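PDB 2OKX: rhamnosidase B from Bacillus sp., which probably hydrolyses terminal alpha-L-rhamnose residues from rhamnosides as a glycoside hydrolase of family 78. Local coordinates for residues C243-T248 against P362-L367; G270-G275 against A366-A371; Q536-C541 against E902-L907; L877-G882 against I913-E918. All blocks are in the same frame, centred on the assembly; numbering follows the deposited sequence.

Interaction 1: C243-T248 against P362-L367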
loop_
_atom_site.group_PDB
_atom_site.type_symbol
_atom_site.label_atom_id
_atom_site.label_comp_id
_atom_site.label_asym_id
_atom_site.label_seq_id
_atom_site.Cartn_x
_atom_site.Cartn_y
_atom_site.Cartn_z
ATOM N N CYS A 243 0.415 13.258 -24.388
ATOM C CA CYS A 243 0.763 14.614 -24.769
ATOM C C CYS A 243 -0.530 15.364 -25.064
ATOM O O CYS A 243 -1.346 14.909 -25.860
ATOM C CB CYS A 243 1.643 14.581 -26.019
ATOM S SG CYS A 243 2.125 16.201 -26.634
ATOM N N GLY A 244 -0.721 16.506 -24.416
ATOM C CA GLY A 244 -1.932 17.270 -24.641
ATOM C C GLY A 244 -2.178 18.316 -23.576
ATOM O O GLY A 244 -1.309 18.588 -22.742
ATOM N N TYR A 245 -3.370 18.905 -23.602
ATOM C CA TYR A 245 -3.729 19.940 -22.637
ATOM C C TYR A 245 -5.122 19.739 -22.069
ATOM O O TYR A 245 -5.907 18.931 -22.562
ATOM C CB TYR A 245 -3.744 21.330 -23.284
ATOM C CG TYR A 245 -2.513 21.738 -24.047
ATOM C CD1 TYR A 245 -2.287 21.283 -25.346
ATOM C CD2 TYR A 245 -1.585 22.608 -23.480
ATOM C CE1 TYR A 245 -1.163 21.693 -26.063
ATOM C CE2 TYR A 245 -0.461 23.022 -24.185
ATOM C CZ TYR A 245 -0.257 22.561 -25.473
ATOM O OH TYR A 245 0.862 22.967 -26.158
ATOM N N VAL A 246 -5.410 20.494 -21.019
ATOM C CA VAL A 246 -6.734 20.513 -20.424
ATOM C C VAL A 246 -7.155 21.927 -20.785
ATOM O O VAL A 246 -6.366 22.859 -20.636
ATOM C CB VAL A 246 -6.710 20.383 -18.889
ATOM C CG1 VAL A 246 -8.044 20.862 -18.313
ATOM C CG2 VAL A 246 -6.474 18.935 -18.498
ATOM N N ALA A 247 -8.382 22.098 -21.262
ATOM C CA ALA A 247 -8.827 23.431 -21.641
ATOM C C ALA A 247 -10.232 23.756 -21.163
ATOM O O ALA A 247 -11.111 22.892 -21.135
ATOM C CB ALA A 247 -8.744 23.592 -23.154
ATOM N N THR A 248 -10.429 25.014 -20.792
ATOM C CA THR A 248 -11.722 25.485 -20.332
ATOM C C THR A 248 -11.818 26.987 -20.564
ATOM O O THR A 248 -10.804 27.694 -20.593
ATOM C CB THR A 248 -11.929 25.214 -18.824
ATOM O OG1 THR A 248 -13.300 25.454 -18.478
ATOM C CG2 THR A 248 -11.039 26.130 -17.990
ATOM N N PRO A 362 3.677 19.027 -34.230
ATOM C CA PRO A 362 3.495 20.419 -34.665
ATOM C C PRO A 362 2.323 21.186 -34.053
ATOM O O PRO A 362 2.463 22.358 -33.698
ATOM C CB PRO A 362 3.389 20.295 -36.187
ATOM C CG PRO A 362 2.830 18.915 -36.381
ATOM C CD PRO A 362 3.626 18.112 -35.385
ATOM N N ASP A 363 1.170 20.541 -33.931
ATOM C CA ASP A 363 0.019 21.221 -33.357
ATOM C C ASP A 363 0.204 21.431 -31.859
ATOM O O ASP A 363 -0.169 22.471 -31.318
ATOM C CB ASP A 363 -1.260 20.438 -33.647
ATOM C CG ASP A 363 -1.601 20.423 -35.126
ATOM O OD1 ASP A 363 -1.453 21.480 -35.774
ATOM O OD2 ASP A 363 -2.021 19.366 -35.640
ATOM N N TYR A 364 0.794 20.446 -31.190
ATOM C CA TYR A 364 1.036 20.560 -29.761
ATOM C C TYR A 364 1.949 21.749 -29.479
ATOM O O TYR A 364 1.721 22.506 -28.538
ATOM C CB TYR A 364 1.676 19.273 -29.227
ATOM C CG TYR A 364 2.309 19.423 -27.857
ATOM C CD1 TYR A 364 3.697 19.379 -27.701
ATOM C CD2 TYR A 364 1.524 19.625 -26.722
ATOM C CE1 TYR A 364 4.288 19.532 -26.446
ATOM C CE2 TYR A 364 2.104 19.781 -25.464
ATOM C CZ TYR A 364 3.484 19.734 -25.332
ATOM O OH TYR A 364 4.056 19.887 -24.090
ATOM N N ARG A 365 2.969 21.923 -30.315
ATOM C CA ARG A 365 3.932 23.011 -30.145
ATOM C C ARG A 365 3.417 24.406 -30.487
ATOM O O ARG A 365 3.824 25.392 -29.873
ATOM C CB ARG A 365 5.186 22.729 -30.976
ATOM C CG ARG A 365 6.018 21.561 -30.477
ATOM C CD ARG A 365 6.635 21.861 -29.122
ATOM N NE ARG A 365 7.436 20.741 -28.631
ATOM C CZ ARG A 365 8.147 20.763 -27.509
ATOM N NH1 ARG A 365 8.162 21.852 -26.752
ATOM N NH2 ARG A 365 8.850 19.697 -27.145
ATOM N N ALA A 366 2.531 24.496 -31.470
ATOM C CA ALA A 366 2.000 25.792 -31.886
ATOM C C ALA A 366 0.749 26.208 -31.126
ATOM O O ALA A 366 0.588 27.374 -30.769
ATOM C CB ALA A 366 1.703 25.766 -33.382
ATOM N N LEU A 367 -0.123 25.238 -30.876
ATOM C CA LEU A 367 -1.400 25.459 -30.206
ATOM C C LEU A 367 -1.501 26.527 -29.120
ATOM O O LEU A 367 -2.314 27.448 -29.230
ATOM C CB LEU A 367 -1.931 24.133 -29.660
ATOM C CG LEU A 367 -3.321 24.150 -29.022
ATOM C CD1 LEU A 367 -4.277 24.999 -29.836
ATOM C CD2 LEU A 367 -3.827 22.724 -28.921
#

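Interaction 2: G270-G275 against A366-A371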
loop_
_atom_site.group_PDB
_atom_site.type_symbol
_atom_site.label_atom_id
_atom_site.label_comp_id
_atom_site.label_asym_id
_atom_site.label_seq_id
_atom_site.Cartn_x
_atom_site.Cartn_y
_atom_site.Cartn_z
ATOM N N GLY A 270 3.514 23.968 -18.460
ATOM C CA GLY A 270 2.993 25.213 -17.928
ATOM C C GLY A 270 1.516 25.482 -18.129
ATOM O O GLY A 270 0.751 24.611 -18.550
ATOM N N VAL A 271 1.126 26.714 -17.817
ATOM C CA VAL A 271 -0.254 27.160 -17.935
ATOM C C VAL A 271 -0.316 28.406 -18.816
ATOM O O VAL A 271 0.487 29.331 -18.662
ATOM C CB VAL A 271 -0.843 27.509 -16.547
ATOM C CG1 VAL A 271 -2.246 28.087 -16.702
ATOM C CG2 VAL A 271 -0.878 26.263 -15.660
ATOM N N TRP A 272 -1.271 28.414 -19.739
ATOM C CA TRP A 272 -1.469 29.536 -20.648
ATOM C C TRP A 272 -2.862 30.131 -20.444
ATOM O O TRP A 272 -3.837 29.404 -20.243
ATOM C CB TRP A 272 -1.333 29.071 -22.104
ATOM C CG TRP A 272 0.084 28.882 -22.577
ATOM C CD1 TRP A 272 0.818 29.751 -23.333
ATOM C CD2 TRP A 272 0.933 27.753 -22.328
ATOM N NE1 TRP A 272 2.069 29.235 -23.573
ATOM C CE2 TRP A 272 2.167 28.009 -22.967
ATOM C CE3 TRP A 272 0.772 26.550 -21.628
ATOM C CZ2 TRP A 272 3.237 27.106 -22.927
ATOM C CZ3 TRP A 272 1.835 25.651 -21.587
ATOM C CH2 TRP A 272 3.053 25.936 -22.235
ATOM N N VAL A 273 -2.944 31.457 -20.497
ATOM C CA VAL A 273 -4.212 32.165 -20.351
ATOM C C VAL A 273 -4.288 33.168 -21.499
ATOM O O VAL A 273 -3.440 34.054 -21.614
ATOM C CB VAL A 273 -4.292 32.916 -19.004
ATOM C CG1 VAL A 273 -5.573 33.736 -18.937
ATOM C CG2 VAL A 273 -4.254 31.913 -17.853
ATOM N N ASP A 274 -5.301 33.016 -22.348
ATOM C CA ASP A 274 -5.465 33.897 -23.498
ATOM C C ASP A 274 -4.219 33.816 -24.383
ATOM O O ASP A 274 -3.787 34.812 -24.956
ATOM C CB ASP A 274 -5.682 35.348 -23.045
ATOM C CG ASP A 274 -6.940 35.520 -22.211
ATOM O OD1 ASP A 274 -7.966 34.889 -22.540
ATOM O OD2 ASP A 274 -6.909 36.296 -21.235
ATOM N N GLY A 275 -3.638 32.623 -24.470
ATOM C CA GLY A 275 -2.457 32.427 -25.292
ATOM C C GLY A 275 -1.148 32.918 -24.700
ATOM O O GLY A 275 -0.103 32.823 -25.345
ATOM N N ALA A 366 2.531 24.496 -31.470
ATOM C CA ALA A 366 2.000 25.792 -31.886
ATOM C C ALA A 366 0.749 26.208 -31.126
ATOM O O ALA A 366 0.588 27.374 -30.769
ATOM C CB ALA A 366 1.703 25.766 -33.382
ATOM N N LEU A 367 -0.123 25.238 -30.876
ATOM C CA LEU A 367 -1.400 25.459 -30.206
ATOM C C LEU A 367 -1.501 26.527 -29.120
ATOM O O LEU A 367 -2.314 27.448 -29.230
ATOM C CB LEU A 367 -1.931 24.133 -29.660
ATOM C CG LEU A 367 -3.321 24.150 -29.022
ATOM C CD1 LEU A 367 -4.277 24.999 -29.836
ATOM C CD2 LEU A 367 -3.827 22.724 -28.921
ATOM N N PRO A 368 -0.686 26.429 -28.058
ATOM C CA PRO A 368 -0.772 27.437 -26.997
ATOM C C PRO A 368 -0.904 28.872 -27.500
ATOM O O PRO A 368 -1.924 29.526 -27.282
ATOM C CB PRO A 368 0.515 27.214 -26.212
ATOM C CG PRO A 368 0.729 25.753 -26.352
ATOM C CD PRO A 368 0.455 25.529 -27.825
ATOM N N GLU A 369 0.128 29.352 -28.181
ATOM C CA GLU A 369 0.132 30.712 -28.698
ATOM C C GLU A 369 -0.726 30.907 -29.951
ATOM O O GLU A 369 -1.162 32.017 -30.240
ATOM C CB GLU A 369 1.572 31.154 -28.979
ATOM C CG GLU A 369 2.421 31.402 -27.727
ATOM C CD GLU A 369 2.835 30.124 -26.999
ATOM O OE1 GLU A 369 3.454 30.231 -25.916
ATOM O OE2 GLU A 369 2.552 29.016 -27.506
ATOM N N ALA A 370 -0.976 29.826 -30.682
ATOM C CA ALA A 370 -1.765 29.893 -31.909
ATOM C C ALA A 370 -3.275 29.972 -31.680
ATOM O O ALA A 370 -4.035 30.218 -32.620
ATOM C CB ALA A 370 -1.439 28.698 -32.795
ATOM N N ALA A 371 -3.713 29.756 -30.443
ATOM C CA ALA A 371 -5.138 29.816 -30.128
ATOM C C ALA A 371 -5.381 30.589 -28.836
ATOM O O ALA A 371 -5.757 30.011 -27.817
ATOM C CB ALA A 371 -5.710 28.409 -30.014
#

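Interaction 3: Q536-C541 against E902-L907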
loop_
_atom_site.group_PDB
_atom_site.type_symbol
_atom_site.label_atom_id
_atom_site.label_comp_id
_atom_site.label_asym_id
_atom_site.label_seq_id
_atom_site.Cartn_x
_atom_site.Cartn_y
_atom_site.Cartn_z
ATOM N N GLN A 536 2.220 -12.159 20.727
ATOM C CA GLN A 536 2.897 -13.323 21.287
ATOM C C GLN A 536 4.399 -13.176 21.428
ATOM O O GLN A 536 5.034 -13.932 22.161
ATOM C CB GLN A 536 2.566 -14.565 20.455
ATOM C CG GLN A 536 1.075 -14.886 20.456
ATOM C CD GLN A 536 0.512 -15.030 21.861
ATOM O OE1 GLN A 536 0.960 -15.881 22.643
ATOM N NE2 GLN A 536 -0.468 -14.198 22.194
ATOM N N GLY A 537 4.975 -12.216 20.715
ATOM C CA GLY A 537 6.404 -11.995 20.826
ATOM C C GLY A 537 6.628 -10.737 21.639
ATOM O O GLY A 537 5.720 -9.914 21.764
ATOM N N SER A 538 7.817 -10.575 22.205
ATOM C CA SER A 538 8.091 -9.373 22.982
ATOM C C SER A 538 9.571 -9.108 23.185
ATOM O O SER A 538 10.419 -9.986 22.982
ATOM C CB SER A 538 7.399 -9.442 24.354
ATOM O OG SER A 538 7.915 -10.491 25.154
ATOM N N PHE A 539 9.864 -7.873 23.578
ATOM C CA PHE A 539 11.222 -7.446 23.865
ATOM C C PHE A 539 11.206 -6.166 24.686
ATOM O O PHE A 539 10.490 -5.222 24.357
ATOM C CB PHE A 539 12.016 -7.181 22.585
ATOM C CG PHE A 539 13.394 -6.629 22.844
ATOM C CD1 PHE A 539 14.476 -7.481 23.046
ATOM C CD2 PHE A 539 13.594 -5.250 22.965
ATOM C CE1 PHE A 539 15.735 -6.970 23.369
ATOM C CE2 PHE A 539 14.843 -4.732 23.289
ATOM C CZ PHE A 539 15.918 -5.591 23.493
ATOM N N ARG A 540 11.987 -6.152 25.761
ATOM C CA ARG A 540 12.135 -4.968 26.610
ATOM C C ARG A 540 13.541 -5.023 27.178
ATOM O O ARG A 540 14.061 -6.109 27.437
ATOM C CB ARG A 540 11.139 -4.956 27.777
ATOM C CG ARG A 540 9.683 -4.851 27.382
ATOM C CD ARG A 540 8.787 -4.719 28.614
ATOM N NE ARG A 540 9.229 -5.570 29.719
ATOM C CZ ARG A 540 9.879 -5.119 30.791
ATOM N NH1 ARG A 540 10.252 -5.950 31.750
ATOM N NH2 ARG A 540 10.141 -3.826 30.909
ATOM N N CYS A 541 14.161 -3.863 27.366
ATOM C CA CYS A 541 15.502 -3.825 27.919
ATOM C C CYS A 541 15.709 -2.557 28.742
ATOM O O CYS A 541 14.809 -1.719 28.846
ATOM C CB CYS A 541 16.546 -3.922 26.802
ATOM S SG CYS A 541 16.678 -2.477 25.731
ATOM N N GLU A 902 14.828 -8.767 28.171
ATOM C CA GLU A 902 13.982 -9.946 28.244
ATOM C C GLU A 902 13.007 -9.925 27.078
ATOM O O GLU A 902 12.684 -8.865 26.542
ATOM C CB GLU A 902 13.243 -9.986 29.582
ATOM C CG GLU A 902 12.440 -8.740 29.888
ATOM C CD GLU A 902 12.211 -8.564 31.373
ATOM O OE1 GLU A 902 11.041 -8.402 31.776
ATOM O OE2 GLU A 902 13.206 -8.584 32.136
ATOM N N GLY A 903 12.552 -11.099 26.669
ATOM C CA GLY A 903 11.636 -11.152 25.553
ATOM C C GLY A 903 11.130 -12.556 25.334
ATOM O O GLY A 903 11.503 -13.487 26.057
ATOM N N VAL A 904 10.292 -12.694 24.318
ATOM C CA VAL A 904 9.678 -13.960 23.972
ATOM C C VAL A 904 9.601 -14.060 22.458
ATOM O O VAL A 904 9.222 -13.100 21.783
ATOM C CB VAL A 904 8.245 -14.031 24.547
ATOM C CG1 VAL A 904 7.585 -15.361 24.174
ATOM C CG2 VAL A 904 8.288 -13.842 26.060
ATOM N N VAL A 905 9.982 -15.217 21.930
ATOM C CA VAL A 905 9.931 -15.466 20.497
ATOM C C VAL A 905 8.973 -16.637 20.312
ATOM O O VAL A 905 9.169 -17.707 20.890
ATOM C CB VAL A 905 11.322 -15.850 19.935
ATOM C CG1 VAL A 905 11.231 -16.135 18.440
ATOM C CG2 VAL A 905 12.311 -14.720 20.192
ATOM N N PRO A 906 7.895 -16.434 19.547
ATOM C CA PRO A 906 6.960 -17.543 19.352
ATOM C C PRO A 906 7.565 -18.600 18.435
ATOM O O PRO A 906 8.481 -18.312 17.674
ATOM C CB PRO A 906 5.724 -16.863 18.760
ATOM C CG PRO A 906 6.276 -15.655 18.073
ATOM C CD PRO A 906 7.361 -15.173 19.001
ATOM N N LEU A 907 7.061 -19.826 18.525
ATOM C CA LEU A 907 7.564 -20.921 17.702
ATOM C C LEU A 907 6.495 -21.356 16.709
ATOM O O LEU A 907 5.318 -21.441 17.051
ATOM C CB LEU A 907 7.955 -22.103 18.587
ATOM C CG LEU A 907 9.097 -21.858 19.576
ATOM C CD1 LEU A 907 9.099 -22.951 20.619
ATOM C CD2 LEU A 907 10.427 -21.797 18.837
HETATM O O HOH W 1 8.988 -8.203 30.230
#

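Interaction 4: L877-G882 against I913-E918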
loop_
_atom_site.group_PDB
_atom_site.type_symbol
_atom_site.label_atom_id
_atom_site.label_comp_id
_atom_site.label_asym_id
_atom_site.label_seq_id
_atom_site.Cartn_x
_atom_site.Cartn_y
_atom_site.Cartn_z
ATOM N N LEU A 877 18.955 -9.859 22.469
ATOM C CA LEU A 877 18.399 -10.740 23.491
ATOM C C LEU A 877 19.148 -12.070 23.379
ATOM O O LEU A 877 19.437 -12.720 24.386
ATOM C CB LEU A 877 16.909 -10.966 23.254
ATOM C CG LEU A 877 16.225 -11.857 24.292
ATOM C CD1 LEU A 877 16.276 -11.203 25.681
ATOM C CD2 LEU A 877 14.786 -12.088 23.862
ATOM N N GLY A 878 19.439 -12.465 22.141
ATOM C CA GLY A 878 20.195 -13.684 21.898
ATOM C C GLY A 878 19.481 -14.911 21.363
ATOM O O GLY A 878 20.072 -15.987 21.333
ATOM N N VAL A 879 18.235 -14.772 20.922
ATOM C CA VAL A 879 17.489 -15.928 20.422
ATOM C C VAL A 879 17.604 -16.141 18.918
ATOM O O VAL A 879 17.171 -15.298 18.133
ATOM C CB VAL A 879 15.985 -15.822 20.769
ATOM C CG1 VAL A 879 15.244 -17.061 20.272
ATOM C CG2 VAL A 879 15.804 -15.662 22.270
ATOM N N LYS A 880 18.176 -17.277 18.523
ATOM C CA LYS A 880 18.328 -17.614 17.112
ATOM C C LYS A 880 17.902 -19.052 16.821
ATOM O O LYS A 880 18.108 -19.946 17.644
ATOM C CB LYS A 880 19.781 -17.439 16.667
ATOM C CG LYS A 880 20.232 -15.998 16.517
ATOM C CD LYS A 880 21.638 -15.942 15.940
ATOM C CE LYS A 880 22.097 -14.516 15.712
ATOM N NZ LYS A 880 23.462 -14.489 15.124
ATOM N N ARG A 881 17.306 -19.262 15.652
ATOM C CA ARG A 881 16.872 -20.592 15.219
ATOM C C ARG A 881 18.146 -21.426 15.050
ATOM O O ARG A 881 19.098 -20.973 14.416
ATOM C CB ARG A 881 16.135 -20.489 13.876
ATOM C CG ARG A 881 15.359 -21.748 13.457
ATOM C CD ARG A 881 14.834 -21.635 12.016
ATOM N NE ARG A 881 15.922 -21.694 11.039
ATOM C CZ ARG A 881 16.426 -20.644 10.400
ATOM N NH1 ARG A 881 17.421 -20.811 9.539
ATOM N NH2 ARG A 881 15.930 -19.430 10.603
ATOM N N GLY A 882 18.161 -22.637 15.606
ATOM C CA GLY A 882 19.347 -23.480 15.514
ATOM C C GLY A 882 19.283 -24.629 14.520
ATOM O O GLY A 882 20.308 -25.214 14.169
ATOM N N ILE A 913 9.860 -19.369 23.057
ATOM C CA ILE A 913 11.175 -19.340 23.678
ATOM C C ILE A 913 11.184 -18.040 24.484
ATOM O O ILE A 913 11.069 -16.958 23.910
ATOM C CB ILE A 913 12.308 -19.254 22.631
ATOM C CG1 ILE A 913 12.212 -20.412 21.630
ATOM C CG2 ILE A 913 13.657 -19.285 23.337
ATOM C CD1 ILE A 913 12.478 -21.774 22.225
ATOM N N ALA A 914 11.285 -18.138 25.804
ATOM C CA ALA A 914 11.319 -16.942 26.639
ATOM C C ALA A 914 12.715 -16.817 27.231
ATOM O O ALA A 914 13.262 -17.786 27.761
ATOM C CB ALA A 914 10.277 -17.033 27.747
ATOM N N VAL A 915 13.298 -15.629 27.124
ATOM C CA VAL A 915 14.640 -15.398 27.643
ATOM C C VAL A 915 14.729 -14.089 28.417
ATOM O O VAL A 915 14.168 -13.075 28.011
ATOM C CB VAL A 915 15.679 -15.340 26.497
ATOM C CG1 VAL A 915 17.032 -14.883 27.031
ATOM C CG2 VAL A 915 15.801 -16.707 25.836
ATOM N N SER A 916 15.426 -14.118 29.543
ATOM C CA SER A 916 15.623 -12.905 30.321
ATOM C C SER A 916 17.020 -12.955 30.913
ATOM O O SER A 916 17.505 -14.028 31.289
ATOM C CB SER A 916 14.590 -12.797 31.445
ATOM O OG SER A 916 14.830 -13.758 32.460
ATOM N N TRP A 917 17.682 -11.805 30.970
ATOM C CA TRP A 917 19.003 -11.743 31.564
ATOM C C TRP A 917 19.286 -10.361 32.119
ATOM O O TRP A 917 18.665 -9.377 31.721
ATOM C CB TRP A 917 20.112 -12.153 30.568
ATOM C CG TRP A 917 20.080 -11.525 29.195
ATOM C CD1 TRP A 917 19.733 -12.142 28.021
ATOM C CD2 TRP A 917 20.484 -10.193 28.838
ATOM N NE1 TRP A 917 19.903 -11.281 26.961
ATOM C CE2 TRP A 917 20.362 -10.079 27.434
ATOM C CE3 TRP A 917 20.936 -9.086 29.570
ATOM C CZ2 TRP A 917 20.676 -8.901 26.745
ATOM C CZ3 TRP A 917 21.246 -7.910 28.884
ATOM C CH2 TRP A 917 21.114 -7.829 27.487
ATOM N N GLU A 918 20.208 -10.303 33.070
ATOM C CA GLU A 918 20.601 -9.041 33.670
ATOM C C GLU A 918 21.941 -9.229 34.360
ATOM O O GLU A 918 22.254 -10.326 34.823
ATOM C CB GLU A 918 19.553 -8.584 34.684
ATOM C CG GLU A 918 19.559 -9.334 35.995
ATOM C CD GLU A 918 18.468 -8.852 36.929
ATOM O OE1 GLU A 918 17.289 -9.174 36.680
ATOM O OE2 GLU A 918 18.785 -8.139 37.904
#

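Interaction 1: C243-T248 against P362-L367
The sulfur of Cys243 sits over one face of the Tyr364 ring, with SG 3.5 Å from the ring centroid and only 14° off the ring normal. This sulfur-aromatic contact starts a short row of buried groups along residues 243-245. Two residues on, the ring of Tyr245 leans against the same tyrosine with the planes inclined at 37°, and Tyr245 CE1 comes within 3.5 Å of Tyr364 CD2. The same CE1 is 4.0 Å from CD2 of Leu367, so residues about one helical turn apart meet one ring. Tyr245 OH also points at Tyr364 O, but the hydroxyl crowds another atom, and a hydrogen bond there is doubtful.

Tyr364 reaches the strand because its CG stands anti to the backbone N (chi1 164°), carrying the ring away from helix 362-370. Its hydroxyl is hydrogen-bonded to Asp304 on strand 297-309, which should steady the far end of the ring, while Thr306 of that strand touches both Cys243 and Tyr364. Leu367 packs further on Ile340 and Phe380. The helix is thus seated on a sheet of domain D2 by a polarisable sulfur, aromatic carbon and methyl groups; across the two segments the fit seems to depend on shape and ring placement.

Interaction 2: G270-G275 against A366-A371
Glu369 OE1 accepts a hydrogen bond from the indole of Trp272, with NE1 2.9 Å away and an N-H...O angle of 147°. The donor arrives from well above the carboxylate plane, and the indole and carboxylate planes are almost perpendicular. The other oxygen, OE2, is hydrogen-bonded to a glycerol, probably from the crystallisation liquor. A bend in the glutamate chain at chi2 (73°) brings the carboxylate round to the indole N-H.

The preceding residue uses the same indole differently. Pro368 CB lies over one face of the five-membered ring, 3.7 Å from its centroid and 9° off the normal, a CH-pi contact. Neighbouring residues of the helix therefore take both the polar edge and a face of one tryptophan, which limits its freedom to turn. Beside them the backbone of Gly275 comes close: its CA makes a C-H...O contact of 3.6 Å with Pro368 O, and its own O lies 3.8 Å from Glu369 CG. The helix is kinked here: Pro368 has no N-H to give, and the N of Glu369 also makes no bond to the turn before.

Asp274 and Gly275, with backbone angles that fit a type I' turn, join strand 271-273 to strand 276-277 in a tight hairpin. Strand 271-273 also pairs with strand 297-309, whose Leu302 and Asp304 touch Trp272. One residue before the proline, Leu367 packs on Tyr245 of strand 240-252, so the last turns of helix 362-370 lie across both strand 271-273 and strand 240-252 of one sheet.

Interaction 3: Q536-C541 against E902-L907
Ser538 and Val904 form an antiparallel hydrogen-bonded pair, Ser538 N to Val904 O 2.9 Å and Val904 N to Ser538 O 3.0 Å; Arg540 and Glu902 form another, while Phe539 and Gly903 make the non-hydrogen-bonded pair between them. At that middle pair the CA atoms of Phe539 and Gly903 are only 4.1 Å apart, and a CB on Gly903 would collide with Ser538 O.

On the face bearing Arg540 and Glu902 the two side chains run side by side in the same direction. Arg540 NH1 meets Glu902 OE1 at 2.6 Å in a salt bridge, approaching from above the carboxylate plane, with guanidinium and carboxylate planes at 90°. A bend at chi3 (-40°) turns the arginine head across to its partner. A water lies at the guanidinium edge, accepting from Arg540 NE and donating to Glu902 OE1, so that this oxygen is gripped twice. With an alanine in place of this glutamate the salt bridge and the water link to the carboxylate go, and the arginine head would probably be left without its mate and freer to swing.

Strand 538-541 leads into helix 544-559 of the (alpha/alpha)6 barrel expected of the GH78 catalytic domain, yet is the outermost strand, within this chain, of the C-terminal sheet, next to strand 900-906, a pairing between segments 361 residues apart that is consistent with joining the helical domain to the C-terminal one. Also on the salt-bridge face, Val904 divides its methyls: CG2 is 3.5 Å from Ser538 OG, and CG1 lies 3.5 Å from Gln536 O. On the other face Phe539 meets the ring of Trp550 from helix 544-559.

Interaction 4: L877-G882 against I913-E918
Two sheets of the C-terminal beta domain face each other where Val879, with Leu877 from the end of the preceding helix, packs against Ile913, Val915 and Trp917, alternate residues on the inward side of strand 912-921. Val915 is shared between the two partners, one methyl to each: CG2 touches Val879 CG2 at 3.7 Å, and CG1 lies 4.0 Å from Leu877 CD1. Val879 reaches along the strand with its other branch, CG1 standing 4.1 Å from Ile913 CG2. Leu877 CD1 also rests 3.7 Å from Val915 O, since CG is anti to the backbone N (chi1 -179°) and extends the side chain over the strand.

The facing sheets are a three-stranded one with 879-881 at its edge and a five-stranded one in which 912-921 is the central strand. Val889 and Ile891 close round Val879 from its own sheet, and Leu927 flanks Val915 from the other.

One polar bond crosses this apolar interface. Trp917 NE1 donates to Leu877 O at 3.0 Å, with an N-H...O angle of 156° and the oxygen close to the ring plane, so the indole edge points at a carbonyl just past helix 868-876. Trp917 reaches it with chi1 at 48°, which places CG on the side shared by the backbone N and the carbonyl carbon. A phenylalanine in its place would have no N-H to offer, and the buried Leu877 O would probably lose this partner while the smaller ring left a gap beside Leu877 CD1. Pro893 and Pro895 lie against the same indole.

Overall arrangement
The four contacts form two pairs about 60 to 70 Å apart, centre to centre, on opposite sides of the chain's centre. Interactions 1 and 2 share helix 362-370 and join overlapping parts of it to one sheet of domain D2: the first is buried and chiefly aromatic and sulfur-based, whereas the second, nearer the surface, adds an indole-carboxylate bond. Interactions 3 and 4 meet in the C-terminal domain, where strands 900-906 and 912-921 are neighbours. Interaction 3 works within a sheet by backbone pairing, with a partly exposed salt bridge; interaction 4 works between sheets through buried methyl groups and one indole-to-carbonyl hydrogen bond. Across both pairs, charged groups appear towards the surface, and apolar contacts dominate inside.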